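Local coordinates for protein alkaline phosphatase (Antarctic bacterium, PDB 2IUC) that probably hydrolyses phosphate monoesters at alkaline pH, as expected of its family, with the help of bound zinc and magnesium ions, at residues 150-155 against 176-181. Residues are numbered along the deposited sequence; the frame is centred on the assembly and turned at random.
Sequences LEEEIA and SRKDKK. Unlike the reference sequence in segment 176-181: Ser176 (reference Lys). With MG (magnesium ion), chain F.
Two hydrogen bonds tie Glu152 to the loop at 176-181, the loop donating in both and Glu152 accepting once through its backbone and once through its side chain. In the first, Arg177 NH1 donates to the backbone oxygen Glu152 O at 2.7 Å; the N-H...O angle of 166° makes it nearly straight, and the acceptor lies in the guanidinium plane. In the second, Glu152 OE1 accepts from the backbone N of Lys178 at 2.9 Å, on its syn side. Glu152 reaches that nitrogen because CG stands beside its own backbone N (chi1 -73°) and the chain beyond is extended, so that it slides past Arg177 in the opposite direction. Water 1 lies between Glu152 OE2 and Ser176 O, 2.9 and 3.2 Å away, and links them.

Van der Waals contact of aliphatic carbons with the guanidinium is slight: Glu152 CB sits over one face, 3.6 Å from Arg177 NH1, while Ala155 CB meets the edge near its plane. Residues 177-180 form a type I beta turn, and this surface contact joins it to helix 151-157, which carries the magnesium ligand Glu153 on a side turned from the loop. Glu153 OE2 binds the metal at 1.9 Å, and His144 and Asp157 complete its protein ligands.

Within the turn, Asp179 is gripped side-on by a salt bridge: Arg177 NE donates to OD1 and Arg177 NH2 to OD2, the latter 2.7 Å apart. From the opposite face of the carboxylate, Lys181 N reaches Asp179 OD1 and closes an Asx turn. A leucine in place of Arg177 would probably leave Asp179 without its bidentate partner and Glu152 O without this donor. Arg177 NH1 also bonds to Tyr173 O of helix 172-175.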
ATOM      1  N   LEU A 150      18.265 -26.549   2.889  1.00 15.04           N
ATOM      2  CA  LEU A 150      18.385 -27.964   2.570  1.00 14.09           C
ATOM      3  C   LEU A 150      17.870 -28.218   1.115  1.00 16.31           C
ATOM      4  O   LEU A 150      16.941 -28.968   0.895  1.00 15.32           O
ATOM      5  CB  LEU A 150      17.524 -28.747   3.569  1.00 14.90           C
ATOM      6  CG  LEU A 150      17.980 -28.490   5.001  1.00 15.21           C
ATOM      7  CD1 LEU A 150      17.148 -29.188   6.062  1.00 14.68           C
ATOM      8  CD2 LEU A 150      19.464 -28.867   5.183  1.00 16.18           C
ATOM      9  N   GLU A 151      18.476 -27.591   0.119  1.00 16.53           N
ATOM     10  CA  GLU A 151      17.825 -27.564  -1.197  1.00 18.02           C
ATOM     11  C   GLU A 151      17.866 -28.926  -1.951  1.00 17.25           C
ATOM     12  O   GLU A 151      17.025 -29.166  -2.843  1.00 14.80           O
ATOM     13  CB  GLU A 151      18.377 -26.405  -2.029  1.00 18.62           C
ATOM     14  CG  GLU A 151      17.805 -25.052  -1.589  1.00 18.31           C
ATOM     15  CD  GLU A 151      18.351 -23.860  -2.384  1.00 22.13           C
ATOM     16  OE1 GLU A 151      19.289 -23.185  -1.891  1.00 27.13           O
ATOM     17  OE2 GLU A 151      17.830 -23.522  -3.480  1.00 25.90           O
ATOM     18  N   GLU A 152      18.834 -29.789  -1.585  1.00 17.14           N
ATOM     19  CA  GLU A 152      18.921 -31.149  -2.162  1.00 18.50           C
ATOM     20  C   GLU A 152      17.821 -32.027  -1.597  1.00 17.54           C
ATOM     21  O   GLU A 152      17.245 -32.817  -2.350  1.00 17.39           O
ATOM     22  CB  GLU A 152      20.324 -31.787  -1.999  1.00 17.89           C
ATOM     23  CG  GLU A 152      21.325 -31.097  -2.966  1.00 21.20           C
ATOM     24  CD  GLU A 152      22.778 -31.644  -2.999  1.00 23.20           C
ATOM     25  OE1 GLU A 152      23.045 -32.731  -2.446  1.00 25.73           O
ATOM     26  OE2 GLU A 152      23.627 -30.961  -3.649  1.00 29.51           O
ATOM     27  N   GLU A 153      17.504 -31.859  -0.300  1.00 16.27           N
ATOM     28  CA  GLU A 153      16.380 -32.545   0.286  1.00 17.97           C
ATOM     29  C   GLU A 153      15.073 -32.065  -0.399  1.00 16.28           C
ATOM     30  O   GLU A 153      14.183 -32.875  -0.675  1.00 18.72           O
ATOM     31  CB  GLU A 153      16.265 -32.318   1.804  1.00 14.85           C
ATOM     32  CG  GLU A 153      15.135 -33.133   2.431  1.00 22.12           C
ATOM     33  CD  GLU A 153      14.421 -32.535   3.724  1.00 23.99           C
ATOM     34  OE1 GLU A 153      15.097 -32.059   4.639  1.00 26.99           O
ATOM     35  OE2 GLU A 153      13.134 -32.582   3.810  1.00 27.65           O
ATOM     36  N   ILE A 154      14.960 -30.753  -0.596  1.00 15.80           N
ATOM     37  CA  ILE A 154      13.763 -30.130  -1.254  1.00 14.55           C
ATOM     38  C   ILE A 154      13.566 -30.705  -2.663  1.00 14.63           C
ATOM     39  O   ILE A 154      12.482 -31.128  -3.017  1.00 14.79           O
ATOM     40  CB  ILE A 154      13.863 -28.537  -1.217  1.00 14.25           C
ATOM     41  CG1 ILE A 154      13.617 -28.008   0.243  1.00 12.26           C
ATOM     42  CG2 ILE A 154      12.902 -27.880  -2.266  1.00 15.02           C
ATOM     43  CD1 ILE A 154      14.290 -26.698   0.531  1.00  8.50           C
ATOM     44  N   ALA A 155      14.639 -30.782  -3.458  1.00 14.31           N
ATOM     45  CA  ALA A 155      14.504 -31.378  -4.786  1.00 15.24           C
ATOM     46  C   ALA A 155      13.971 -32.818  -4.701  1.00 16.90           C
ATOM     47  O   ALA A 155      13.053 -33.205  -5.473  1.00 16.47           O
ATOM     48  CB  ALA A 155      15.868 -31.297  -5.604  1.00 12.03           C
ATOM     49  N   SER A 176      23.404 -32.901  -9.860  1.00 19.43           N
ATOM     50  CA  SER A 176      24.802 -32.791  -9.403  1.00 21.63           C
ATOM     51  C   SER A 176      24.780 -32.748  -7.890  1.00 20.87           C
ATOM     52  O   SER A 176      25.055 -31.711  -7.337  1.00 22.46           O
ATOM     53  CB  SER A 176      25.482 -31.529  -9.997  1.00 21.01           C
ATOM     54  OG  SER A 176      25.660 -31.681 -11.443  1.00 26.68           O
ATOM     55  N   ARG A 177      24.355 -33.838  -7.247  1.00 20.92           N
ATOM     56  CA  ARG A 177      24.092 -33.858  -5.811  1.00 21.72           C
ATOM     57  C   ARG A 177      25.193 -34.518  -4.979  1.00 23.80           C
ATOM     58  O   ARG A 177      25.957 -35.320  -5.501  1.00 23.65           O
ATOM     59  CB  ARG A 177      22.791 -34.593  -5.550  1.00 20.32           C
ATOM     60  CG  ARG A 177      21.559 -33.935  -6.248  1.00 19.49           C
ATOM     61  CD  ARG A 177      20.455 -34.937  -6.366  1.00 17.34           C
ATOM     62  NE  ARG A 177      20.139 -35.505  -5.056  1.00 17.12           N
ATOM     63  CZ  ARG A 177      19.290 -34.996  -4.163  1.00 19.06           C
ATOM     64  NH1 ARG A 177      18.609 -33.865  -4.403  1.00 17.03           N
ATOM     65  NH2 ARG A 177      19.139 -35.591  -2.993  1.00 20.16           N
ATOM     66  N   LYS A 178      25.266 -34.198  -3.691  1.00 25.04           N
ATOM     67  CA  LYS A 178      26.256 -34.838  -2.760  1.00 26.94           C
ATOM     68  C   LYS A 178      26.046 -36.352  -2.711  1.00 28.11           C
ATOM     69  O   LYS A 178      26.995 -37.148  -2.706  1.00 27.95           O
ATOM     70  CB  LYS A 178      26.083 -34.290  -1.310  1.00 26.99           C
ATOM     71  CG  LYS A 178      26.413 -32.810  -1.104  1.00 26.58           C
ATOM     72  CD  LYS A 178      27.793 -32.475  -1.645  1.00 20.36           C
ATOM     73  CE  LYS A 178      28.249 -31.103  -1.176  1.00 25.92           C
ATOM     74  NZ  LYS A 178      29.616 -30.794  -1.707  1.00 24.05           N
ATOM     75  N   ASP A 179      24.770 -36.744  -2.706  1.00 28.20           N
ATOM     76  CA  ASP A 179      24.374 -38.146  -2.637  1.00 27.87           C
ATOM     77  C   ASP A 179      24.449 -38.879  -4.003  1.00 26.95           C
ATOM     78  O   ASP A 179      24.183 -40.058  -4.085  1.00 27.85           O
ATOM     79  CB  ASP A 179      22.998 -38.236  -1.974  1.00 27.69           C
ATOM     80  CG  ASP A 179      21.817 -37.745  -2.900  1.00 29.76           C
ATOM     81  OD1 ASP A 179      22.023 -37.379  -4.088  1.00 25.84           O
ATOM     82  OD2 ASP A 179      20.648 -37.770  -2.418  1.00 32.77           O
ATOM     83  N   LYS A 180      24.791 -38.185  -5.077  1.00 27.52           N
ATOM     84  CA  LYS A 180      25.068 -38.843  -6.358  1.00 28.40           C
ATOM     85  C   LYS A 180      23.832 -39.350  -7.098  1.00 30.25           C
ATOM     86  O   LYS A 180      23.942 -39.807  -8.236  1.00 29.92           O
ATOM     87  N   LYS A 181      22.660 -39.224  -6.460  1.00 30.71           N
ATOM     88  CA  LYS A 181      21.377 -39.669  -7.035  1.00 31.38           C
ATOM     89  C   LYS A 181      20.900 -38.883  -8.233  1.00 30.33           C
ATOM     90  O   LYS A 181      21.148 -37.684  -8.366  1.00 29.49           O
ATOM     91  CB  LYS A 181      20.305 -39.714  -5.980  1.00 31.36           C
ATOM     92  CG  LYS A 181      20.587 -40.777  -4.921  1.00 35.82           C
ATOM     93  CD  LYS A 181      19.626 -40.608  -3.782  1.00 38.64           C
ATOM     94  CE  LYS A 181      19.729 -41.765  -2.823  1.00 43.23           C
ATOM     95  NZ  LYS A 181      19.295 -41.293  -1.468  1.00 47.50           N
TER
HETATM   96 MG    MG F1004      11.414 -33.258   3.458  1.00 22.30          MG
HETATM   97  O   HOH W   1      23.170 -29.438  -6.105  1.00 29.78           O
HETATM   98  O   HOH W   2      12.021 -35.468   3.442  1.00 28.91           O
HETATM   99  O   HOH W   3      10.967 -33.858   5.746  1.00 30.73           O
HETATM  100  O   HOH W   4       9.151 -34.368   3.394  1.00 29.65           O